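Long-range contacts in PelD (Pseudomonas aeruginosa, PDB 4EU0), which binds the second messenger cyclic di-GMP, chiefly through its GGDEF domain, and is involved in pellicle formation: residues Gly39-Ala44 with Leu121-Met126; Tyr47-Asp52 with Gly115-Leu120; Asp52-Pro57 with Leu75-Leu80; Gly83-Val88 with Val106-Val111; Pro184-Ala189 with Gln269-Ala274. All blocks are in the same frame, centred on the assembly; numbering follows the deposited sequence.

Contact 1: residues Gly39-Ala44 with Leu121-Met126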
# COMPACT_ATOMS: atom_id res chain seq x y z
N GLY A 39 -10.75 7.28 -12.67
CA GLY A 39 -11.76 8.33 -12.51
C GLY A 39 -12.56 8.70 -13.75
O GLY A 39 -13.41 9.60 -13.70
N SER A 40 -12.32 7.99 -14.85
CA SER A 40 -12.88 8.35 -16.16
C SER A 40 -12.69 9.84 -16.47
O SER A 40 -13.58 10.50 -17.01
CB SER A 40 -14.37 7.96 -16.28
OG SER A 40 -14.56 6.57 -16.04
N LEU A 41 -11.52 10.37 -16.10
CA LEU A 41 -11.23 11.80 -16.26
C LEU A 41 -11.10 12.20 -17.72
O LEU A 41 -10.64 11.41 -18.54
CB LEU A 41 -9.94 12.17 -15.51
CG LEU A 41 -9.78 11.76 -14.04
CD1 LEU A 41 -8.49 12.32 -13.46
CD2 LEU A 41 -10.97 12.20 -13.21
N ARG A 42 -11.53 13.42 -18.04
CA ARG A 42 -11.40 13.93 -19.39
C ARG A 42 -10.45 15.13 -19.48
O ARG A 42 -9.66 15.22 -20.43
CB ARG A 42 -12.78 14.26 -19.99
CG ARG A 42 -12.79 14.48 -21.50
CD ARG A 42 -12.25 13.26 -22.26
NE ARG A 42 -12.52 13.32 -23.70
CZ ARG A 42 -11.76 13.94 -24.60
NH1 ARG A 42 -10.65 14.57 -24.23
NH2 ARG A 42 -12.11 13.92 -25.87
N ILE A 43 -10.53 16.04 -18.52
CA ILE A 43 -9.57 17.14 -18.42
C ILE A 43 -9.04 17.26 -16.99
O ILE A 43 -9.81 17.44 -16.04
CB ILE A 43 -10.13 18.52 -18.89
CG1 ILE A 43 -10.96 18.38 -20.18
CG2 ILE A 43 -8.99 19.50 -19.14
CD1 ILE A 43 -11.69 19.67 -20.59
N ALA A 44 -7.71 17.16 -16.86
CA ALA A 44 -7.06 17.15 -15.55
C ALA A 44 -5.58 17.53 -15.64
O ALA A 44 -5.02 17.61 -16.74
CB ALA A 44 -7.22 15.77 -14.89
N LEU A 121 -3.69 16.18 -7.77
CA LEU A 121 -4.47 15.96 -8.99
C LEU A 121 -5.59 17.00 -9.02
O LEU A 121 -6.42 17.03 -8.11
CB LEU A 121 -5.08 14.55 -9.02
CG LEU A 121 -6.09 14.23 -10.13
CD1 LEU A 121 -5.41 14.11 -11.47
CD2 LEU A 121 -6.89 12.97 -9.82
N ALA A 122 -5.60 17.85 -10.05
CA ALA A 122 -6.64 18.86 -10.23
C ALA A 122 -7.49 18.48 -11.43
O ALA A 122 -6.99 18.39 -12.55
CB ALA A 122 -6.03 20.25 -10.42
N VAL A 123 -8.77 18.23 -11.19
CA VAL A 123 -9.67 17.79 -12.26
C VAL A 123 -10.61 18.91 -12.68
O VAL A 123 -11.38 19.41 -11.86
CB VAL A 123 -10.48 16.55 -11.86
CG1 VAL A 123 -11.41 16.13 -13.00
CG2 VAL A 123 -9.56 15.39 -11.46
N GLU A 124 -10.52 19.31 -13.94
CA GLU A 124 -11.40 20.32 -14.50
C GLU A 124 -12.67 19.72 -15.08
O GLU A 124 -13.74 20.33 -15.01
CB GLU A 124 -10.69 21.21 -15.54
CG GLU A 124 -9.35 20.69 -16.06
CD GLU A 124 -8.14 21.21 -15.28
OE1 GLU A 124 -8.33 21.96 -14.29
OE2 GLU A 124 -6.99 20.88 -15.67
N GLN A 125 -12.56 18.52 -15.64
CA GLN A 125 -13.72 17.85 -16.25
C GLN A 125 -13.68 16.33 -16.10
O GLN A 125 -12.72 15.66 -16.49
CB GLN A 125 -13.84 18.24 -17.73
CG GLN A 125 -15.12 17.75 -18.41
CD GLN A 125 -15.07 17.89 -19.92
OE1 GLN A 125 -14.92 18.99 -20.45
NE2 GLN A 125 -15.23 16.77 -20.62
N MET A 126 -14.76 15.80 -15.54
CA MET A 126 -15.04 14.37 -15.56
C MET A 126 -16.54 14.24 -15.81
O MET A 126 -17.30 15.14 -15.45
CB MET A 126 -14.65 13.71 -14.23
CG MET A 126 -15.15 14.47 -13.01
SD MET A 126 -14.59 13.76 -11.45
CE MET A 126 -12.84 14.04 -11.42

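Contact 2: residues Tyr47-Asp52 with Gly115-Leu120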
# COMPACT_ATOMS: atom_id res chain seq x y z
N TYR A 47 0.25 18.10 -10.41
CA TYR A 47 1.17 19.16 -9.94
C TYR A 47 1.97 18.72 -8.73
O TYR A 47 1.47 17.97 -7.89
CB TYR A 47 0.37 20.42 -9.60
CG TYR A 47 -0.57 20.85 -10.70
CD1 TYR A 47 -0.15 21.71 -11.69
CD2 TYR A 47 -1.88 20.35 -10.75
CE1 TYR A 47 -1.01 22.10 -12.71
CE2 TYR A 47 -2.74 20.73 -11.77
CZ TYR A 47 -2.30 21.60 -12.74
OH TYR A 47 -3.14 21.99 -13.76
N ARG A 48 3.21 19.20 -8.62
CA ARG A 48 4.01 18.94 -7.43
C ARG A 48 3.55 19.84 -6.29
O ARG A 48 3.23 21.01 -6.50
CB ARG A 48 5.50 19.17 -7.71
CG ARG A 48 6.40 18.96 -6.49
CD ARG A 48 7.85 19.36 -6.75
NE ARG A 48 8.49 18.54 -7.77
CZ ARG A 48 8.99 17.32 -7.58
NH1 ARG A 48 8.93 16.73 -6.39
NH2 ARG A 48 9.55 16.68 -8.60
N VAL A 49 3.52 19.29 -5.08
CA VAL A 49 3.20 20.07 -3.89
C VAL A 49 4.45 20.24 -3.03
O VAL A 49 5.11 19.25 -2.71
CB VAL A 49 2.05 19.43 -3.08
CG1 VAL A 49 1.83 20.17 -1.77
CG2 VAL A 49 0.76 19.43 -3.91
N ARG A 50 4.76 21.48 -2.68
CA ARG A 50 5.94 21.80 -1.87
C ARG A 50 5.76 21.38 -0.41
O ARG A 50 4.67 20.96 -0.01
CB ARG A 50 6.26 23.30 -1.93
CG ARG A 50 6.29 23.88 -3.32
CD ARG A 50 6.96 25.25 -3.32
NE ARG A 50 6.35 26.16 -4.29
CZ ARG A 50 6.58 26.15 -5.60
NH1 ARG A 50 7.42 25.26 -6.13
NH2 ARG A 50 5.98 27.02 -6.39
N TYR A 51 6.83 21.49 0.38
CA TYR A 51 6.79 21.07 1.78
C TYR A 51 5.76 21.85 2.61
O TYR A 51 5.14 21.28 3.51
CB TYR A 51 8.18 21.17 2.41
CG TYR A 51 8.25 20.58 3.80
CD1 TYR A 51 8.11 19.20 4.00
CD2 TYR A 51 8.45 21.39 4.91
CE1 TYR A 51 8.17 18.65 5.27
CE2 TYR A 51 8.51 20.84 6.19
CZ TYR A 51 8.37 19.48 6.36
OH TYR A 51 8.43 18.93 7.62
N ASP A 52 5.59 23.13 2.31
CA ASP A 52 4.65 23.99 3.03
C ASP A 52 3.19 23.85 2.56
O ASP A 52 2.34 24.66 2.93
CB ASP A 52 5.11 25.45 3.01
CG ASP A 52 5.26 26.01 1.59
OD1 ASP A 52 4.93 25.31 0.61
OD2 ASP A 52 5.71 27.17 1.48
N GLY A 115 1.63 11.48 5.98
CA GLY A 115 0.80 12.67 5.85
C GLY A 115 1.44 13.77 5.00
O GLY A 115 0.95 14.89 4.98
N ARG A 116 2.52 13.44 4.30
CA ARG A 116 3.18 14.39 3.40
C ARG A 116 2.46 14.44 2.06
O ARG A 116 2.26 13.41 1.42
CB ARG A 116 4.65 14.00 3.19
CG ARG A 116 5.58 15.16 2.79
CD ARG A 116 7.01 14.85 3.21
NE ARG A 116 8.03 15.54 2.41
CZ ARG A 116 9.34 15.36 2.56
NH1 ARG A 116 9.80 14.52 3.48
NH2 ARG A 116 10.20 16.01 1.78
N ILE A 117 2.03 15.64 1.66
CA ILE A 117 1.37 15.83 0.36
C ILE A 117 2.47 16.00 -0.67
O ILE A 117 3.16 17.02 -0.69
CB ILE A 117 0.49 17.11 0.33
CG1 ILE A 117 -0.21 17.39 1.68
CG2 ILE A 117 -0.46 17.11 -0.87
CD1 ILE A 117 -1.16 16.36 2.18
N LEU A 118 2.65 14.98 -1.51
CA LEU A 118 3.69 14.98 -2.53
C LEU A 118 3.26 15.70 -3.80
O LEU A 118 4.07 16.35 -4.44
CB LEU A 118 4.08 13.54 -2.88
CG LEU A 118 5.08 12.78 -2.00
CD1 LEU A 118 4.58 12.57 -0.59
CD2 LEU A 118 5.38 11.45 -2.65
N ALA A 119 1.97 15.56 -4.13
CA ALA A 119 1.44 16.01 -5.41
C ALA A 119 -0.06 16.28 -5.33
O ALA A 119 -0.72 15.89 -4.36
CB ALA A 119 1.72 14.97 -6.49
N LEU A 120 -0.58 16.94 -6.36
CA LEU A 120 -1.99 17.29 -6.42
C LEU A 120 -2.56 16.89 -7.78
O LEU A 120 -1.98 17.20 -8.82
CB LEU A 120 -2.12 18.80 -6.19
CG LEU A 120 -3.45 19.55 -6.28
CD1 LEU A 120 -3.28 20.93 -5.68
CD2 LEU A 120 -3.87 19.68 -7.72
O HOH W 1 3.38 19.09 1.39

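Contact 3: residues Asp52-Pro57 with Leu75-Leu80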
# COMPACT_ATOMS: atom_id res chain seq x y z
N ASP A 52 5.59 23.13 2.31
CA ASP A 52 4.65 23.99 3.03
C ASP A 52 3.19 23.85 2.56
O ASP A 52 2.34 24.66 2.93
CB ASP A 52 5.11 25.45 3.01
CG ASP A 52 5.26 26.01 1.59
OD1 ASP A 52 4.93 25.31 0.61
OD2 ASP A 52 5.71 27.17 1.48
N ARG A 53 2.91 22.82 1.76
CA ARG A 53 1.56 22.52 1.25
C ARG A 53 1.01 23.56 0.26
O ARG A 53 -0.20 23.81 0.21
CB ARG A 53 0.57 22.26 2.39
CG ARG A 53 0.86 21.00 3.21
CD ARG A 53 -0.31 20.65 4.12
NE ARG A 53 -0.19 19.30 4.67
CZ ARG A 53 -1.19 18.58 5.15
NH1 ARG A 53 -2.44 19.05 5.15
NH2 ARG A 53 -0.96 17.37 5.64
N THR A 54 1.91 24.17 -0.51
CA THR A 54 1.52 25.05 -1.61
C THR A 54 1.89 24.40 -2.95
O THR A 54 2.95 23.76 -3.05
CB THR A 54 2.13 26.47 -1.49
OG1 THR A 54 3.56 26.38 -1.47
CG2 THR A 54 1.65 27.16 -0.22
N PRO A 55 1.02 24.52 -3.97
CA PRO A 55 1.25 23.82 -5.23
C PRO A 55 2.19 24.55 -6.19
O PRO A 55 2.21 25.78 -6.22
CB PRO A 55 -0.15 23.73 -5.84
CG PRO A 55 -0.86 24.94 -5.32
CD PRO A 55 -0.26 25.26 -3.98
N GLU A 56 2.95 23.78 -6.96
CA GLU A 56 3.80 24.34 -8.01
C GLU A 56 2.97 24.44 -9.30
O GLU A 56 2.53 23.41 -9.83
CB GLU A 56 5.04 23.46 -8.20
CG GLU A 56 6.13 24.06 -9.07
CD GLU A 56 7.48 23.41 -8.85
OE1 GLU A 56 7.52 22.22 -8.46
OE2 GLU A 56 8.51 24.10 -9.05
N PRO A 57 2.74 25.67 -9.79
CA PRO A 57 1.86 25.97 -10.93
C PRO A 57 2.22 25.23 -12.23
O PRO A 57 1.33 24.80 -12.96
CB PRO A 57 2.02 27.48 -11.11
CG PRO A 57 2.40 27.98 -9.77
CD PRO A 57 3.29 26.91 -9.20
N LEU A 75 -10.80 25.43 -4.18
CA LEU A 75 -10.76 23.96 -4.15
C LEU A 75 -9.34 23.46 -3.90
O LEU A 75 -9.12 22.54 -3.10
CB LEU A 75 -11.35 23.37 -5.44
CG LEU A 75 -11.87 21.93 -5.41
CD1 LEU A 75 -13.06 21.78 -4.49
CD2 LEU A 75 -12.22 21.45 -6.83
N VAL A 76 -8.38 24.07 -4.58
CA VAL A 76 -6.96 23.74 -4.42
C VAL A 76 -6.49 24.02 -2.99
O VAL A 76 -5.77 23.21 -2.39
CB VAL A 76 -6.08 24.51 -5.45
CG1 VAL A 76 -4.60 24.33 -5.17
CG2 VAL A 76 -6.41 24.08 -6.88
N ARG A 77 -6.92 25.16 -2.44
CA ARG A 77 -6.52 25.54 -1.09
C ARG A 77 -7.12 24.66 -0.00
O ARG A 77 -6.42 24.23 0.91
CB ARG A 77 -6.79 27.03 -0.81
CG ARG A 77 -5.82 28.00 -1.50
CD ARG A 77 -4.36 27.52 -1.48
NE ARG A 77 -3.84 27.28 -0.13
CZ ARG A 77 -2.87 26.41 0.17
NH1 ARG A 77 -2.29 25.69 -0.78
NH2 ARG A 77 -2.48 26.26 1.43
N THR A 78 -8.42 24.36 -0.12
CA THR A 78 -9.09 23.49 0.84
C THR A 78 -8.51 22.08 0.80
O THR A 78 -8.33 21.46 1.84
CB THR A 78 -10.62 23.40 0.62
OG1 THR A 78 -10.88 22.92 -0.70
CG2 THR A 78 -11.27 24.76 0.81
N CYS A 79 -8.22 21.59 -0.41
CA CYS A 79 -7.62 20.27 -0.61
C CYS A 79 -6.29 20.15 0.13
O CYS A 79 -6.06 19.18 0.85
CB CYS A 79 -7.39 20.01 -2.10
SG CYS A 79 -6.44 18.51 -2.49
N LEU A 80 -5.44 21.14 -0.07
CA LEU A 80 -4.09 21.12 0.49
C LEU A 80 -4.06 21.40 1.99
O LEU A 80 -3.16 20.93 2.68
CB LEU A 80 -3.15 22.04 -0.29
CG LEU A 80 -2.91 21.64 -1.76
CD1 LEU A 80 -1.96 22.60 -2.44
CD2 LEU A 80 -2.40 20.19 -1.88

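Contact 4: residues Gly83-Val88 with Val106-Val111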
# COMPACT_ATOMS: atom_id res chain seq x y z
N GLY A 83 -5.58 18.06 3.46
CA GLY A 83 -4.86 16.85 3.04
C GLY A 83 -5.81 15.76 2.59
O GLY A 83 -5.54 14.58 2.76
N GLU A 84 -6.94 16.18 2.01
CA GLU A 84 -8.02 15.27 1.62
C GLU A 84 -8.61 15.66 0.27
O GLU A 84 -8.53 16.82 -0.14
CB GLU A 84 -9.16 15.29 2.64
CG GLU A 84 -8.85 14.63 3.98
CD GLU A 84 -9.95 14.87 5.01
OE1 GLU A 84 -10.99 15.49 4.65
OE2 GLU A 84 -9.78 14.45 6.17
N LEU A 85 -9.21 14.68 -0.39
CA LEU A 85 -9.99 14.90 -1.59
C LEU A 85 -11.13 15.87 -1.30
O LEU A 85 -11.86 15.73 -0.32
CB LEU A 85 -10.55 13.57 -2.07
CG LEU A 85 -11.38 13.51 -3.36
CD1 LEU A 85 -11.27 12.12 -3.92
CD2 LEU A 85 -12.85 13.88 -3.15
N VAL A 86 -11.28 16.86 -2.17
CA VAL A 86 -12.39 17.80 -2.07
C VAL A 86 -13.03 17.98 -3.45
O VAL A 86 -12.34 18.04 -4.46
CB VAL A 86 -11.95 19.18 -1.50
CG1 VAL A 86 -11.47 19.05 -0.04
CG2 VAL A 86 -10.87 19.80 -2.36
N SER A 87 -14.36 18.03 -3.47
CA SER A 87 -15.08 18.26 -4.72
C SER A 87 -16.00 19.47 -4.60
O SER A 87 -16.36 19.88 -3.49
CB SER A 87 -15.88 17.02 -5.12
OG SER A 87 -16.81 16.68 -4.11
N VAL A 88 -16.37 20.04 -5.74
CA VAL A 88 -17.39 21.08 -5.79
C VAL A 88 -18.73 20.43 -6.14
O VAL A 88 -19.38 20.80 -7.12
CB VAL A 88 -17.05 22.18 -6.83
CG1 VAL A 88 -17.75 23.49 -6.47
CG2 VAL A 88 -15.57 22.41 -6.89
N VAL A 106 -12.87 18.46 -9.01
CA VAL A 106 -12.31 17.68 -7.90
C VAL A 106 -10.82 17.97 -7.77
O VAL A 106 -10.10 18.11 -8.77
CB VAL A 106 -12.49 16.14 -8.09
CG1 VAL A 106 -11.98 15.37 -6.87
CG2 VAL A 106 -13.94 15.78 -8.31
N CYS A 107 -10.36 18.07 -6.52
CA CYS A 107 -8.94 18.07 -6.21
C CYS A 107 -8.58 16.86 -5.36
O CYS A 107 -9.22 16.61 -4.33
CB CYS A 107 -8.56 19.35 -5.47
SG CYS A 107 -8.37 20.73 -6.56
N VAL A 108 -7.57 16.11 -5.80
CA VAL A 108 -7.13 14.91 -5.06
C VAL A 108 -5.65 15.04 -4.69
O VAL A 108 -4.79 15.06 -5.57
CB VAL A 108 -7.36 13.59 -5.85
CG1 VAL A 108 -7.24 12.39 -4.92
CG2 VAL A 108 -8.73 13.57 -6.54
N PRO A 109 -5.35 15.13 -3.38
CA PRO A 109 -3.94 15.19 -3.01
C PRO A 109 -3.36 13.78 -2.97
O PRO A 109 -4.07 12.82 -2.66
CB PRO A 109 -3.99 15.78 -1.60
CG PRO A 109 -5.25 15.21 -1.03
CD PRO A 109 -6.22 15.07 -2.19
N LEU A 110 -2.08 13.66 -3.32
CA LEU A 110 -1.38 12.39 -3.21
C LEU A 110 -0.56 12.47 -1.92
O LEU A 110 0.42 13.22 -1.83
CB LEU A 110 -0.49 12.14 -4.44
CG LEU A 110 -1.09 11.73 -5.78
CD1 LEU A 110 -1.98 12.81 -6.43
CD2 LEU A 110 0.05 11.37 -6.72
N VAL A 111 -1.02 11.73 -0.92
CA VAL A 111 -0.51 11.86 0.45
C VAL A 111 0.09 10.53 0.89
O VAL A 111 -0.59 9.50 0.85
CB VAL A 111 -1.63 12.26 1.44
CG1 VAL A 111 -1.05 12.61 2.80
CG2 VAL A 111 -2.45 13.43 0.92

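Contact 5: residues Pro184-Ala189 with Gln269-Ala274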
# COMPACT_ATOMS: atom_id res chain seq x y z
N PRO A 184 -10.13 -4.70 2.40
CA PRO A 184 -9.62 -5.84 3.15
C PRO A 184 -8.12 -6.07 3.00
O PRO A 184 -7.53 -5.76 1.97
CB PRO A 184 -10.41 -7.02 2.55
CG PRO A 184 -10.66 -6.61 1.13
CD PRO A 184 -10.83 -5.11 1.17
N ALA A 185 -7.52 -6.59 4.07
CA ALA A 185 -6.15 -7.10 4.03
C ALA A 185 -6.01 -8.14 5.12
O ALA A 185 -6.82 -8.17 6.05
CB ALA A 185 -5.15 -5.96 4.26
N CYS A 186 -5.00 -9.00 5.00
CA CYS A 186 -4.77 -10.06 5.97
C CYS A 186 -3.31 -10.07 6.39
O CYS A 186 -2.43 -9.91 5.55
CB CYS A 186 -5.10 -11.41 5.34
SG CYS A 186 -5.30 -12.75 6.53
N LEU A 187 -3.08 -10.25 7.69
CA LEU A 187 -1.75 -10.54 8.22
C LEU A 187 -1.69 -12.00 8.63
O LEU A 187 -2.53 -12.47 9.40
CB LEU A 187 -1.46 -9.70 9.47
CG LEU A 187 -0.42 -8.59 9.52
CD1 LEU A 187 -0.25 -8.13 10.99
CD2 LEU A 187 0.93 -8.98 8.90
N TYR A 188 -0.69 -12.72 8.12
CA TYR A 188 -0.41 -14.05 8.62
C TYR A 188 0.90 -14.03 9.39
O TYR A 188 1.86 -13.38 8.97
CB TYR A 188 -0.27 -15.05 7.48
CG TYR A 188 -1.58 -15.56 6.91
CD1 TYR A 188 -2.29 -16.56 7.56
CD2 TYR A 188 -2.08 -15.07 5.70
CE1 TYR A 188 -3.49 -17.05 7.03
CE2 TYR A 188 -3.29 -15.55 5.17
CZ TYR A 188 -3.98 -16.54 5.84
OH TYR A 188 -5.16 -17.04 5.34
N ALA A 189 0.93 -14.77 10.49
CA ALA A 189 2.19 -15.02 11.19
C ALA A 189 2.41 -16.51 11.21
O ALA A 189 1.58 -17.25 11.73
CB ALA A 189 2.11 -14.48 12.60
N GLN A 269 -3.62 -15.80 12.16
CA GLN A 269 -4.15 -14.91 11.13
C GLN A 269 -4.83 -13.72 11.78
O GLN A 269 -5.50 -13.86 12.80
CB GLN A 269 -5.14 -15.70 10.27
CG GLN A 269 -5.71 -14.95 9.08
CD GLN A 269 -6.69 -15.79 8.25
OE1 GLN A 269 -6.72 -17.02 8.35
NE2 GLN A 269 -7.47 -15.12 7.42
N TYR A 270 -4.63 -12.55 11.19
CA TYR A 270 -5.29 -11.33 11.64
C TYR A 270 -5.89 -10.62 10.43
O TYR A 270 -5.16 -10.17 9.54
CB TYR A 270 -4.29 -10.42 12.36
CG TYR A 270 -4.87 -9.14 12.90
CD1 TYR A 270 -5.36 -9.08 14.21
CD2 TYR A 270 -4.95 -8.00 12.11
CE1 TYR A 270 -5.89 -7.91 14.72
CE2 TYR A 270 -5.49 -6.82 12.61
CZ TYR A 270 -5.96 -6.79 13.91
OH TYR A 270 -6.50 -5.62 14.41
N GLU A 271 -7.22 -10.51 10.39
CA GLU A 271 -7.88 -9.80 9.28
C GLU A 271 -8.03 -8.34 9.65
O GLU A 271 -8.61 -8.01 10.68
CB GLU A 271 -9.24 -10.41 8.97
CG GLU A 271 -9.19 -11.72 8.18
CD GLU A 271 -10.54 -12.10 7.59
OE1 GLU A 271 -11.45 -11.25 7.60
OE2 GLU A 271 -10.69 -13.24 7.10
N LEU A 272 -7.50 -7.46 8.80
CA LEU A 272 -7.57 -6.02 9.05
C LEU A 272 -8.99 -5.57 8.81
O LEU A 272 -9.60 -5.93 7.80
CB LEU A 272 -6.58 -5.25 8.16
CG LEU A 272 -5.11 -5.20 8.59
CD1 LEU A 272 -4.40 -6.55 8.44
CD2 LEU A 272 -4.37 -4.14 7.79
N ASP A 273 -9.53 -4.79 9.74
CA ASP A 273 -10.93 -4.37 9.64
C ASP A 273 -11.23 -3.18 10.54
O ASP A 273 -10.78 -3.13 11.69
CB ASP A 273 -11.88 -5.55 9.94
CG ASP A 273 -13.30 -5.30 9.46
OD1 ASP A 273 -14.08 -4.67 10.21
OD2 ASP A 273 -13.65 -5.74 8.35
N ALA A 274 -12.00 -2.24 10.00
CA ALA A 274 -12.42 -1.03 10.71
C ALA A 274 -13.36 -1.33 11.89
O ALA A 274 -13.69 -0.44 12.67
CB ALA A 274 -13.07 -0.05 9.74
O HOH W 2 -9.95 -7.77 5.96

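Contact 1: residues Gly39-Ala44 with Leu121-Met126
Residues Ile-43 and Gln-125 form an antiparallel hydrogen-bonded pair, Ala-44 and Val-123 a non-hydrogen-bonded pair, and the register slips by one residue between them. The slip is a beta bulge in the sheet of the GAF domain, where strands 43-48 and 117-123 are neighbours. Each bulge carbonyl grips two donors. Gln-125 O accepts Arg-42 N and Ile-43 N, both at 3.0 Å. The bond from Ile-43 N is almost straight (175°). Ile-43 O accepts Gln-125 N at 3.0 Å and the more bent Glu-124 N at 2.9 Å. Ser-40 ends helix 28-39 in a Schellman motif, and the chain then passes through Leu-41 into the strand.

On the face of Leu-41, Ala-44 and Val-123 the contact is apolar. Leu-41 CG lies beside its own backbone N and anti to the carbonyl carbon (chi1 -51°). One branch, CD1, reaches Val-123 CG2 at 3.8 Å and meets Leu-121 CD2 tip to tip. The Leu-41 and Val-123 side chains cross at about a right angle. Leu-121 also rests on Leu-32 and Leu-35 of helix 28-39, which joins that helix to the sheet.

The other face is more polar. The Gln-125 side chain is extended and splits its amide between two neighbours. NE2 lies alongside Arg-42, whose guanidinium plane is turned 51° from the amide. Gln-125 OE1 lies 3.3 Å from Ile-43 CD1. At the corner the Glu-124 chain bends at chi2, and Glu-124 OE2 ends 3.6 Å from Ala-44 C.

Contact 2: residues Tyr47-Asp52 with Gly115-Leu120
Val-49, Leu-120 and Tyr-47 bury the most surface here. The Val-49 side chain points toward the other segment and divides its two methyls. CG1 is anti to the backbone N (chi1 174°) and meets Ile-117 CG2 at 3.9 Å. CG2 turns the other way and lies 3.7 Å from Leu-120 CB, with the two side chains at about a right angle. Leu-80 of helix 74-82 touches Val-49, Ile-117 and Leu-120, so all three face that helix.

Tyr-47 and Leu-120 form an antiparallel hydrogen-bonded pair of the GAF-domain sheet, joining strands 43-48 and 117-123. Tyr-47 N donates to Leu-120 O at 2.9 Å, and Leu-120 N returns a bond to Tyr-47 O at 2.8 Å. On the same face, Leu-120 CD2 packs on Tyr-47 CD2 at 3.7 Å.

Arg-48 and Ala-119 form the next, non-hydrogen-bonded pair. Val-49 N then reaches Leu-118 O at 3.1 Å, from 45° above the carbonyl plane. After Val-49 the direct bonds end, and a water donates to both Arg-50 O and Ile-117 O. At the exposed end the edge of the Tyr-51 ring stands over one face of the Arg-116 guanidinium. Their planes are 83° apart, and Tyr-51 CD1 lies 4.0 Å from Arg-116 NE.

Contact 3: residues Asp52-Pro57 with Leu75-Leu80
Arg-53 lays its side chain along the carbonyl oxygen of Leu-80. Arg-53 CB and CG lie 4.0 and 4.1 Å from Leu-80 O. CD comes closer, to 3.2 Å from Leu-80 O. The chain is extended from CG to NE, which carries the guanidinium past the same oxygen. NE and CZ pass 3.9 Å from Leu-80 O, and NE also packs on Ile-117. At the tip NH1 donates to Leu-80 O at 3.2 Å, in a bent bond (137°) tilted from the guanidinium plane. The other tip nitrogen, NH2, makes a weak bond to Gly-115 O.

Arg-77 answers from the helix. Bends at chi2 and chi3 fold its chain back, and NH1 donates to Arg-53 O at 3.0 Å. This bond is straight (171°) and lies in both the guanidinium and the carbonyl planes.

Next to these bonds the Pro-55 ring packs on the helix. Its CD touches Leu-80 CD1 at 3.5 Å, and its CG meets Val-76 CG1 at 3.8 Å. Thr-54 OG1 donates to Asp-52 OD1, tying the loop to itself. This is loop-on-helix packing within the GAF domain: the connection between strands 43-48 and 61-63 lies against helix 74-82, which covers one face of the sheet.

Contact 4: residues Gly83-Val88 with Val106-Val111
Val-86 and Cys-107 are joined by two backbone hydrogen bonds. Val-86 N donates to Cys-107 O at 3.0 Å, and Cys-107 N to Val-86 O at 2.9 Å. On the face of this pair Val-86 CG2 packs on Cys-107 CB at 3.9 Å.

The opposite face carries Leu-85, Ser-87, Val-106 and Val-108. A chi1 of -178° swings Leu-85 CG away from its own N, and the branches spread over two valines. CD1 lies 3.9 Å from Val-108 CG2, the two side chains running side by side. CG sits 4.0 Å from Val-106 CG1. Ser-87 CB touches the other methyl, Val-106 CG2.

Toward Gly-83 the pairing stops. Pro-109 has no N-H to give, and its CD lies 3.5 Å from Leu-85 N. Gly-83 has positive phi and turns the chain out of helix 74-82.

Further out, that helix lies on the Val-86 face through Thr-78 and Cys-79. Phe-136 of helix 133-150 touches Leu-85, Ser-87 and Val-106 on the other. The short strand 86-87 is an outermost strand of the GAF-domain sheet. Two backbone bonds, with one between Val-88 and Ala-105 just beyond, set its register. Apolar packing of Leu-85 and Val-86 on strand 106-111 and two helices therefore does most of the holding.

Contact 5: residues Pro184-Ala189 with Gln269-Ala274
Ala-185 O is gripped by two donors, Leu-272 N at 2.9 Å and a water. The same water also donates to Leu-272 O at 2.6 Å, bridging the two carbonyls. Further along, Leu-187 and Tyr-270 form a regular hydrogen-bonded pair. Leu-187 N donates to Tyr-270 O at 2.8 Å in a nearly straight bond (176°), and Tyr-270 N returns one to Leu-187 O.

On the face of Cys-186 and Tyr-188, Gln-269 carries the contact. With chi1 at -175° its chain leaves the backbone N behind and runs extended alongside the tyrosine. Gln-269 CG lies over one ring face, a CH-pi contact 4.1 Å from the Tyr-188 centroid. The amide plane is turned 40° from the ring. Gln-269 NE2 also comes 3.3 Å from Cys-186 SG. Both polar ends have outside partners: Tyr-188 OH bonds to Ser-239 O, and Gln-269 NE2 to Gln-240 OE1.

These strands, 185-192 and 265-272, are antiparallel neighbours in the sheet of the GGDEF domain, and 265-272 is an outer strand. Helix 236-253 lies on the Tyr-188 face. The Cys-186 side chain is about 7 Å from bound cyclic di-GMP and about 6 Å from that of Thr-234, a residue of the binding site.

The other face is largely apolar. Ala-185 CB meets Leu-272 CD2 at 4.0 Å, and Leu-187 CB packs on Tyr-270 CB. Leu-187 also touches Phe-167 of helix 162-181 and Phe-284 of helix 280-288.

From the N terminus, the chain leaves helix 28-39 and opens contact 1, then contact 2, along strand 43-48. Contact 3 closes first, when helix 74-82 meets the loop after that strand. Contact 4 follows in series, pairing strand 86-87 with strand 106-111. Strand 117-123 then closes contact 2 and, last, contact 1. Contacts 3 and 4 are therefore nested within contact 2, and contact 2 within contact 1. Contacts 2 and 3 share Asp-52. Together these four tie the GAF sheet to helix 74-82 and the loop between strands 43-48 and 61-63. Contact 5 comes later, in the GGDEF domain, with its centre about 28 Å from that of contact 4.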